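Local coordinates for leucine aminopeptidase 2 (Saccharomyces cerevisiae, PDB 2XQ0), which cleaves amino-terminal residues from di- and tripeptides as a zinc-dependent M1-family aminopeptidase and also shows low epoxide hydrolase activity in vitro, at residues 591-594 and 595-599; 559-562 and 563-567; 514-517 and 518-522; 380-383 and 384-387. All coordinates share one frame; numbering follows the deposited sequence.

Contact 1. Residues 591-594 and 595-599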
loop_
_atom_site.group_PDB
_atom_site.type_symbol
_atom_site.label_atom_id
_atom_site.label_comp_id
_atom_site.label_asym_id
_atom_site.label_seq_id
_atom_site.Cartn_x
_atom_site.Cartn_y
_atom_site.Cartn_z
ATOM N N PHE A 591 5.018 6.005 -10.351
ATOM C CA PHE A 591 5.360 6.484 -11.700
ATOM C C PHE A 591 5.777 7.947 -11.709
ATOM O O PHE A 591 6.754 8.323 -12.367
ATOM C CB PHE A 591 4.200 6.293 -12.682
ATOM C CG PHE A 591 3.675 4.886 -12.738
ATOM C CD1 PHE A 591 4.531 3.823 -12.955
ATOM C CD2 PHE A 591 2.316 4.635 -12.581
ATOM C CE1 PHE A 591 4.045 2.531 -13.002
ATOM C CE2 PHE A 591 1.826 3.341 -12.630
ATOM C CZ PHE A 591 2.688 2.295 -12.839
ATOM N N VAL A 592 5.025 8.760 -10.969
ATOM C CA VAL A 592 5.237 10.201 -10.889
ATOM C C VAL A 592 6.612 10.602 -10.342
ATOM O O VAL A 592 7.328 11.378 -10.981
ATOM C CB VAL A 592 4.118 10.869 -10.061
ATOM C CG1 VAL A 592 4.442 12.332 -9.763
ATOM C CG2 VAL A 592 2.783 10.745 -10.786
ATOM N N ARG A 593 6.980 10.079 -9.171
ATOM C CA ARG A 593 8.266 10.419 -8.554
ATOM C C ARG A 593 9.448 10.060 -9.453
ATOM O O ARG A 593 10.288 10.911 -9.763
ATOM C CB ARG A 593 8.434 9.725 -7.202
ATOM C CG ARG A 593 7.563 10.262 -6.100
ATOM C CD ARG A 593 7.933 9.622 -4.775
ATOM N NE ARG A 593 9.216 10.111 -4.282
ATOM C CZ ARG A 593 9.678 9.886 -3.055
ATOM N NH1 ARG A 593 8.956 9.174 -2.193
ATOM N NH2 ARG A 593 10.857 10.381 -2.688
ATOM N N PRO A 594 9.532 8.787 -9.863
ATOM C CA PRO A 594 10.639 8.394 -10.733
ATOM C C PRO A 594 10.570 9.123 -12.069
ATOM O O PRO A 594 11.607 9.438 -12.645
ATOM C CB PRO A 594 10.398 6.893 -10.960
ATOM C CG PRO A 594 9.497 6.464 -9.845
ATOM C CD PRO A 594 8.645 7.655 -9.533
ATOM N N GLY A 595 9.359 9.369 -12.561
ATOM C CA GLY A 595 9.177 10.022 -13.846
ATOM C C GLY A 595 9.790 11.410 -13.862
ATOM O O GLY A 595 10.482 11.801 -14.813
ATOM N N TYR A 596 9.535 12.156 -12.794
ATOM C CA TYR A 596 10.113 13.477 -12.632
ATOM C C TYR A 596 11.628 13.426 -12.446
ATOM O O TYR A 596 12.341 14.318 -12.907
ATOM C CB TYR A 596 9.417 14.244 -11.495
ATOM C CG TYR A 596 8.180 14.966 -11.967
ATOM C CD1 TYR A 596 8.277 16.153 -12.681
ATOM C CD2 TYR A 596 6.913 14.454 -11.717
ATOM C CE1 TYR A 596 7.147 16.817 -13.127
ATOM C CE2 TYR A 596 5.782 15.112 -12.154
ATOM C CZ TYR A 596 5.897 16.287 -12.860
ATOM O OH TYR A 596 4.757 16.935 -13.294
ATOM N N ARG A 597 12.125 12.379 -11.791
ATOM C CA ARG A 597 13.570 12.225 -11.646
ATOM C C ARG A 597 14.192 11.960 -13.003
ATOM O O ARG A 597 15.229 12.527 -13.341
ATOM C CB ARG A 597 13.926 11.104 -10.670
ATOM C CG ARG A 597 13.632 11.429 -9.207
ATOM C CD ARG A 597 14.451 10.522 -8.310
ATOM N NE ARG A 597 14.048 10.604 -6.912
ATOM C CZ ARG A 597 14.622 9.913 -5.932
ATOM N NH1 ARG A 597 15.628 9.089 -6.200
ATOM N NH2 ARG A 597 14.193 10.042 -4.685
ATOM N N LEU A 598 13.546 11.092 -13.778
ATOM C CA LEU A 598 13.985 10.796 -15.138
ATOM C C LEU A 598 13.991 12.038 -16.042
ATOM O O LEU A 598 15.011 12.362 -16.657
ATOM C CB LEU A 598 13.126 9.681 -15.748
ATOM C CG LEU A 598 13.551 8.248 -15.411
ATOM C CD1 LEU A 598 14.913 7.945 -16.027
ATOM C CD2 LEU A 598 13.576 7.988 -13.907
ATOM N N LEU A 599 12.860 12.736 -16.115
ATOM C CA LEU A 599 12.750 13.903 -16.990
ATOM C C LEU A 599 13.712 15.028 -16.588
ATOM O O LEU A 599 14.205 15.761 -17.446
ATOM C CB LEU A 599 11.303 14.421 -17.056
ATOM C CG LEU A 599 11.027 15.429 -18.184
ATOM C CD1 LEU A 599 11.286 14.811 -19.569
ATOM C CD2 LEU A 599 9.613 16.013 -18.087
#
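Val592 lays its CG1 methyl against the edge of the Tyr596 ring one turn further along the helix: CG1 is 3.8 Å from Tyr596 CD2 and lies in the plane of the ring, so the methyl meets the rim and not a face. With CG1 anti to the backbone N (chi1 170°), this branch runs side by side with the tyrosine, both side chains pointing the same way. The same ring edge also borders the Val592 carbonyl, whose oxygen accepts a hydrogen bond from the backbone N of Tyr596 at 3.0 Å. At the far end of the ring Tyr596 OH is hydrogen-bonded to the hydroxyl of Tyr618, and a leucine in place of Tyr596 would probably leave Tyr618 without that partner and Val592 CG1 without its flat neighbour.

Pro594 brings no N-H to the turn before it, and the helix kinks there; the regular pattern resumes with Gly595 N to Phe591 O at 2.8 Å, although its N-H...O angle of 138° is bent. On the polar side Arg593 and Arg597 run alongside each other, NH2 to NH2 3.9 Å, their guanidinium planes 68° apart, and Asp629 forms long, weak ion pairs with both. Val592 and Tyr596 touch helix 620-629, Tyr596 and Leu599 reach helix 604-614, and Pro594 and Leu598 pack on helix 557-569.

Contact 2. Residues 559-562 and 563-567; sequences VVFK and MFKFQ
Met563 N donates to Val559 O at 2.8 Å and Phe566 N to Lys562 O at 2.7 Å, the latter with an N-H...O angle of 170°, a nearly straight bond. Phe564 N and Lys565 N bond to Val560 O and Phe561 O in the same alpha-helical i to i+4 pattern.

The apolar contacts gather round Val560. Its CG1 lies 3.6 Å from Phe564 CE2, the two side chains running alongside each other in the same direction. Met563 closes the group: its chain bends at the last torsion (chi3 65°), which turns CE back to within 4.0 Å of Val560 CG1 and sets the same methyl over the centre of the Phe564 ring, 3.9 Å above its plane. Trp582 of helix 576-582 meets both Val560 and Phe564, while Phe566 packs edge-to-face with Trp533.

The charged pair lies on another side of the helix. Lys562, bent at chi2, and Lys565, fully extended, bring their NZ atoms to 4.3 Å. Both amines converge on Glu516 OE1 of helix 508-519 in long, weak ion pairs, and the shared carboxylate probably favours keeping both lysines protonated.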
loop_
_atom_site.group_PDB
_atom_site.type_symbol
_atom_site.label_atom_id
_atom_site.label_comp_id
_atom_site.label_asym_id
_atom_site.label_seq_id
_atom_site.Cartn_x
_atom_site.Cartn_y
_atom_site.Cartn_z
ATOM N N VAL A 559 4.183 -0.820 -18.283
ATOM C CA VAL A 559 5.060 -0.987 -19.431
ATOM C C VAL A 559 5.343 0.368 -20.069
ATOM O O VAL A 559 6.474 0.669 -20.445
ATOM C CB VAL A 559 4.437 -1.885 -20.506
ATOM C CG1 VAL A 559 5.281 -1.811 -21.780
ATOM C CG2 VAL A 559 4.302 -3.338 -20.005
ATOM N N VAL A 560 4.300 1.177 -20.204
ATOM C CA VAL A 560 4.452 2.514 -20.754
ATOM C C VAL A 560 5.509 3.294 -19.976
ATOM O O VAL A 560 6.335 3.983 -20.571
ATOM C CB VAL A 560 3.113 3.277 -20.760
ATOM C CG1 VAL A 560 3.347 4.766 -20.952
ATOM C CG2 VAL A 560 2.192 2.715 -21.842
ATOM N N PHE A 561 5.504 3.159 -18.652
ATOM C CA PHE A 561 6.475 3.869 -17.828
ATOM C C PHE A 561 7.882 3.423 -18.147
ATOM O O PHE A 561 8.769 4.252 -18.316
ATOM C CB PHE A 561 6.226 3.667 -16.337
ATOM C CG PHE A 561 7.337 4.198 -15.475
ATOM C CD1 PHE A 561 7.339 5.521 -15.066
ATOM C CD2 PHE A 561 8.398 3.387 -15.106
ATOM C CE1 PHE A 561 8.368 6.025 -14.289
ATOM C CE2 PHE A 561 9.431 3.880 -14.328
ATOM C CZ PHE A 561 9.415 5.207 -13.916
ATOM N N LYS A 562 8.085 2.105 -18.208
ATOM C CA LYS A 562 9.380 1.535 -18.550
ATOM C C LYS A 562 9.834 1.985 -19.932
ATOM O O LYS A 562 10.998 2.323 -20.129
ATOM C CB LYS A 562 9.316 0.014 -18.497
ATOM C CG LYS A 562 9.118 -0.528 -17.101
ATOM C CD LYS A 562 10.301 -0.172 -16.231
ATOM C CE LYS A 562 10.099 -0.679 -14.822
ATOM N NZ LYS A 562 11.187 -0.249 -13.927
ATOM N N MET A 563 8.908 1.980 -20.887
ATOM C CA MET A 563 9.196 2.473 -22.235
ATOM C C MET A 563 9.737 3.888 -22.167
ATOM O O MET A 563 10.737 4.209 -22.788
ATOM C CB MET A 563 7.940 2.464 -23.115
ATOM C CG MET A 563 8.114 3.247 -24.417
ATOM S SD MET A 563 6.576 3.665 -25.255
ATOM C CE MET A 563 5.819 4.767 -24.071
ATOM N N PHE A 564 9.066 4.742 -21.407
ATOM C CA PHE A 564 9.555 6.105 -21.242
ATOM C C PHE A 564 10.955 6.123 -20.628
ATOM O O PHE A 564 11.838 6.848 -21.099
ATOM C CB PHE A 564 8.576 6.934 -20.418
ATOM C CG PHE A 564 7.469 7.532 -21.229
ATOM C CD1 PHE A 564 7.752 8.400 -22.272
ATOM C CD2 PHE A 564 6.149 7.246 -20.947
ATOM C CE1 PHE A 564 6.736 8.961 -23.021
ATOM C CE2 PHE A 564 5.126 7.815 -21.694
ATOM C CZ PHE A 564 5.418 8.667 -22.726
ATOM N N LYS A 565 11.160 5.300 -19.601
ATOM C CA LYS A 565 12.446 5.245 -18.916
ATOM C C LYS A 565 13.557 4.739 -19.841
ATOM O O LYS A 565 14.661 5.293 -19.866
ATOM C CB LYS A 565 12.346 4.379 -17.661
ATOM C CG LYS A 565 13.612 4.345 -16.825
ATOM C CD LYS A 565 13.488 3.310 -15.720
ATOM C CE LYS A 565 14.680 3.337 -14.794
ATOM N NZ LYS A 565 14.636 2.242 -13.783
ATOM N N PHE A 566 13.279 3.696 -20.616
ATOM C CA PHE A 566 14.279 3.256 -21.587
ATOM C C PHE A 566 14.601 4.389 -22.545
ATOM O O PHE A 566 15.762 4.603 -22.896
ATOM C CB PHE A 566 13.823 2.054 -22.392
ATOM C CG PHE A 566 14.772 1.691 -23.502
ATOM C CD1 PHE A 566 15.985 1.070 -23.217
ATOM C CD2 PHE A 566 14.462 1.981 -24.823
ATOM C CE1 PHE A 566 16.868 0.728 -24.241
ATOM C CE2 PHE A 566 15.342 1.641 -25.852
ATOM C CZ PHE A 566 16.546 1.016 -25.557
ATOM N N GLN A 567 13.563 5.108 -22.970
ATOM C CA GLN A 567 13.732 6.225 -23.884
ATOM C C GLN A 567 14.647 7.279 -23.278
ATOM O O GLN A 567 15.463 7.881 -23.984
ATOM C CB GLN A 567 12.376 6.828 -24.262
ATOM C CG GLN A 567 11.629 6.030 -25.323
ATOM C CD GLN A 567 10.245 6.580 -25.603
ATOM O OE1 GLN A 567 9.840 7.594 -25.036
ATOM N NE2 GLN A 567 9.507 5.909 -26.478
#

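Contact 3. Residues 514-517 and 518-522; sequences FLET and LTQNG
Leu518 and Phe514 meet one turn apart where helix 508-519 ends in a Schellman motif. The backbone evidence is plain: Asn521 leaves helical angles with a positive phi of 48°, and Gly522 N donates to Thr517 O at 2.8 Å, the bond from the fifth residue on that closes the motif. It is accompanied by a weak bond from Asn521 N to Leu518 O. Gly522 itself has a positive phi, in a backbone shape where a CB would collide with the carbonyl oxygen of Asn521.

Among the apolar contacts, Leu518 CD1 sits over one face of the Phe514 ring, a CH-pi contact with the methyl 3.8 Å from the ring centroid and displaced toward the rim. The ring swings forward to meet Leu518 because chi1 (174°) holds CG opposite the backbone N. Helix 469-484 supplies Val474 and Leu477 as further neighbours of this ring. Thr517 directs CG2 to 3.7 Å from Gly522 C, packing a methyl against the backbone of Gly522 beyond the helix end, while its hydroxyl bonds back to Leu513 O.

Polar contacts centre on Glu516. Its carboxylate comes near the amide of Gln520, OE2 to NE2 3.9 Å, with the two planes 57° apart, and OE1 turns toward the lysines of helix 557-569. The backbone oxygen of Glu516 is gripped twice in its carbonyl plane: Gln520 N donates at 3.0 Å, and Thr519 OG1 at 2.8 Å, the hydroxyl using a lone pair.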
loop_
_atom_site.group_PDB
_atom_site.type_symbol
_atom_site.label_atom_id
_atom_site.label_comp_id
_atom_site.label_asym_id
_atom_site.label_seq_id
_atom_site.Cartn_x
_atom_site.Cartn_y
_atom_site.Cartn_z
ATOM N N PHE A 514 12.048 -6.980 -18.760
ATOM C CA PHE A 514 12.904 -6.765 -19.938
ATOM C C PHE A 514 13.434 -5.332 -20.050
ATOM O O PHE A 514 14.650 -5.120 -20.126
ATOM C CB PHE A 514 12.160 -7.156 -21.215
ATOM C CG PHE A 514 12.917 -6.844 -22.476
ATOM C CD1 PHE A 514 14.130 -7.466 -22.747
ATOM C CD2 PHE A 514 12.412 -5.941 -23.399
ATOM C CE1 PHE A 514 14.828 -7.190 -23.908
ATOM C CE2 PHE A 514 13.105 -5.656 -24.564
ATOM C CZ PHE A 514 14.317 -6.283 -24.820
ATOM N N LEU A 515 12.522 -4.358 -20.070
ATOM C CA LEU A 515 12.875 -2.936 -20.187
ATOM C C LEU A 515 13.721 -2.490 -19.007
ATOM O O LEU A 515 14.622 -1.667 -19.155
ATOM C CB LEU A 515 11.624 -2.054 -20.284
ATOM C CG LEU A 515 10.774 -2.205 -21.556
ATOM C CD1 LEU A 515 9.387 -1.625 -21.359
ATOM C CD2 LEU A 515 11.470 -1.565 -22.748
ATOM N N GLU A 516 13.421 -3.032 -17.832
ATOM C CA GLU A 516 14.251 -2.798 -16.653
ATOM C C GLU A 516 15.681 -3.295 -16.907
ATOM O O GLU A 516 16.635 -2.502 -16.850
ATOM C CB GLU A 516 13.619 -3.450 -15.409
ATOM C CG GLU A 516 14.444 -3.390 -14.135
ATOM C CD GLU A 516 14.643 -1.974 -13.610
ATOM O OE1 GLU A 516 14.506 -1.007 -14.394
ATOM O OE2 GLU A 516 14.940 -1.825 -12.402
ATOM N N THR A 517 15.823 -4.587 -17.217
ATOM C CA THR A 517 17.131 -5.206 -17.482
ATOM C C THR A 517 17.958 -4.429 -18.518
ATOM O O THR A 517 19.168 -4.300 -18.381
ATOM C CB THR A 517 16.980 -6.698 -17.906
ATOM O OG1 THR A 517 16.202 -7.407 -16.928
ATOM C CG2 THR A 517 18.345 -7.378 -18.058
ATOM N N LEU A 518 17.303 -3.893 -19.542
ATOM C CA LEU A 518 17.987 -3.088 -20.551
ATOM C C LEU A 518 18.633 -1.823 -19.990
ATOM O O LEU A 518 19.742 -1.458 -20.389
ATOM C CB LEU A 518 17.029 -2.694 -21.672
ATOM C CG LEU A 518 16.618 -3.806 -22.627
ATOM C CD1 LEU A 518 15.547 -3.289 -23.573
ATOM C CD2 LEU A 518 17.829 -4.336 -23.394
ATOM N N THR A 519 17.932 -1.125 -19.098
ATOM C CA THR A 519 18.507 0.065 -18.471
ATOM C C THR A 519 19.593 -0.333 -17.464
ATOM O O THR A 519 20.491 0.451 -17.160
ATOM C CB THR A 519 17.438 0.949 -17.793
ATOM O OG1 THR A 519 16.896 0.267 -16.657
ATOM C CG2 THR A 519 16.311 1.291 -18.780
ATOM N N GLN A 520 19.502 -1.560 -16.957
ATOM C CA GLN A 520 20.594 -2.173 -16.208
ATOM C C GLN A 520 21.665 -2.650 -17.191
ATOM O O GLN A 520 22.663 -3.264 -16.801
ATOM C CB GLN A 520 20.077 -3.362 -15.405
ATOM C CG GLN A 520 18.993 -3.013 -14.408
ATOM C CD GLN A 520 19.564 -2.609 -13.071
ATOM O OE1 GLN A 520 20.625 -3.086 -12.672
ATOM N NE2 GLN A 520 18.860 -1.729 -12.364
ATOM N N ASN A 521 21.439 -2.364 -18.471
ATOM C CA ASN A 521 22.315 -2.808 -19.554
ATOM C C ASN A 521 22.680 -4.290 -19.500
ATOM O O ASN A 521 23.846 -4.653 -19.633
ATOM C CB ASN A 521 23.572 -1.940 -19.631
ATOM C CG ASN A 521 23.268 -0.521 -20.067
ATOM O OD1 ASN A 521 22.418 -0.293 -20.927
ATOM N ND2 ASN A 521 23.957 0.442 -19.471
ATOM N N GLY A 522 21.676 -5.142 -19.309
ATOM C CA GLY A 522 21.890 -6.581 -19.331
ATOM C C GLY A 522 21.995 -7.218 -17.956
ATOM O O GLY A 522 22.240 -6.537 -16.963
#

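Contact 4. Residues 380-383 and 384-387; sequences DPDD and AFST
Phe385 N donates to Asp382 O at 2.8 Å, a short backbone bond between the two segments. The donor stands 51° out of the carbonyl plane, consistent with the tight 3-10 winding of 381-384. Ala384 N also donates to Pro381 O, although the position of that nitrogen is less certain. Just upstream, Asp380 OD1 accepts from the backbone N of Asp382 at 2.9 Å, the donor lying above its carboxylate plane. This is an Asx turn that starts the short helical segment.

The packing is built on the aromatic ring. Pro381 O lies 3.4 Å above the plane of the Phe385 ring, over its centre, so the carbonyl oxygen faces the pi surface itself. Phe385 CG lies anti to its carbonyl carbon (chi1 -59°), which folds the ring back over the turn. Asp382 OD1 comes to 3.7 Å from Phe385 CD2, the carboxylate and ring planes 72° apart, and Pro381 CB lies 4.3 Å from Phe385 CZ. Beyond the turn, the Phe385 ring meets Phe320 and touches the bound bestatin.

Substituting an alanine at Phe385 would probably leave Pro381 O without its aromatic cover and open a gap beside Phe320 and the inhibitor. The chemistry is thus divided: backbone bonds and the Asp380 carboxylate set the turn, and the ring they position presents an apolar surface to the ligand pocket.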
loop_
_atom_site.group_PDB
_atom_site.type_symbol
_atom_site.label_atom_id
_atom_site.label_comp_id
_atom_site.label_asym_id
_atom_site.label_seq_id
_atom_site.Cartn_x
_atom_site.Cartn_y
_atom_site.Cartn_z
ATOM N N ASP A 380 8.781 9.764 12.408
ATOM C CA ASP A 380 7.628 9.648 11.535
ATOM C C ASP A 380 7.581 8.211 11.054
ATOM O O ASP A 380 8.555 7.723 10.479
ATOM C CB ASP A 380 7.779 10.606 10.350
ATOM C CG ASP A 380 6.545 10.655 9.469
ATOM O OD1 ASP A 380 5.724 9.712 9.511
ATOM O OD2 ASP A 380 6.402 11.641 8.714
ATOM N N PRO A 381 6.459 7.516 11.303
ATOM C CA PRO A 381 6.292 6.135 10.842
ATOM C C PRO A 381 6.543 5.994 9.344
ATOM O O PRO A 381 7.022 4.941 8.908
ATOM C CB PRO A 381 4.827 5.839 11.160
ATOM C CG PRO A 381 4.532 6.684 12.338
ATOM C CD PRO A 381 5.343 7.944 12.164
ATOM N N ASP A 382 6.218 7.030 8.573
ATOM C CA ASP A 382 6.510 7.058 7.140
ATOM C C ASP A 382 7.973 6.723 6.891
ATOM O O ASP A 382 8.299 5.934 6.010
ATOM C CB ASP A 382 6.225 8.445 6.548
ATOM C CG ASP A 382 4.773 8.634 6.130
ATOM O OD1 ASP A 382 4.085 7.625 5.857
ATOM O OD2 ASP A 382 4.323 9.801 6.058
ATOM N N ASP A 383 8.853 7.334 7.676
ATOM C CA ASP A 383 10.291 7.217 7.462
ATOM C C ASP A 383 10.779 5.774 7.486
ATOM O O ASP A 383 11.906 5.491 7.085
ATOM C CB ASP A 383 11.069 8.049 8.493
ATOM C CG ASP A 383 10.966 9.542 8.235
ATOM O OD1 ASP A 383 10.234 9.952 7.303
ATOM O OD2 ASP A 383 11.624 10.310 8.971
ATOM N N ALA A 384 9.930 4.865 7.950
ATOM C CA ALA A 384 10.309 3.464 8.075
ATOM C C ALA A 384 9.644 2.603 7.020
ATOM O O ALA A 384 9.893 1.405 6.947
ATOM C CB ALA A 384 9.948 2.949 9.446
ATOM N N PHE A 385 8.776 3.201 6.213
ATOM C CA PHE A 385 8.151 2.439 5.145
ATOM C C PHE A 385 9.098 2.391 3.952
ATOM O O PHE A 385 9.632 3.406 3.492
ATOM C CB PHE A 385 6.761 2.982 4.786
ATOM C CG PHE A 385 5.802 2.980 5.948
ATOM C CD1 PHE A 385 5.820 1.947 6.877
ATOM C CD2 PHE A 385 4.894 4.008 6.125
ATOM C CE1 PHE A 385 4.949 1.940 7.952
ATOM C CE2 PHE A 385 4.022 4.003 7.203
ATOM C CZ PHE A 385 4.047 2.970 8.111
ATOM N N SER A 386 9.349 1.175 3.504
ATOM C CA SER A 386 10.217 0.933 2.379
ATOM C C SER A 386 9.798 -0.423 1.890
ATOM O O SER A 386 8.800 -0.971 2.344
ATOM C CB SER A 386 11.672 0.867 2.834
ATOM O OG SER A 386 11.898 -0.297 3.620
ATOM N N THR A 387 10.592 -0.988 0.998
ATOM C CA THR A 387 10.338 -2.334 0.523
ATOM C C THR A 387 10.696 -3.415 1.554
ATOM O O THR A 387 10.258 -4.559 1.437
ATOM C CB THR A 387 11.106 -2.573 -0.769
ATOM O OG1 THR A 387 10.799 -1.513 -1.694
ATOM C CG2 THR A 387 10.728 -3.913 -1.358
#

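In the fold
Contacts 1, 2 and 3 lie on three helices within the C-terminal family region, whereas contact 4 belongs to the peptidase domain. Contact 2 is the middle member, its centre 11 Å from those of both contact 1 and contact 3. Toward contact 1 it packs Phe561 CZ 3.5 Å from Pro594 CB; toward contact 3, Lys562 CB lies 3.3 Å from Leu515 CD1. Contacts 1 and 3 do not touch, their centres about 17 Å apart. Contact 4 is nearest the catalytic centre: the Phe385 side chain is about 4 Å from bestatin and 10 Å from the zinc ion. Contact 1 follows, with the Phe591 side chain about 9 Å from the inhibitor.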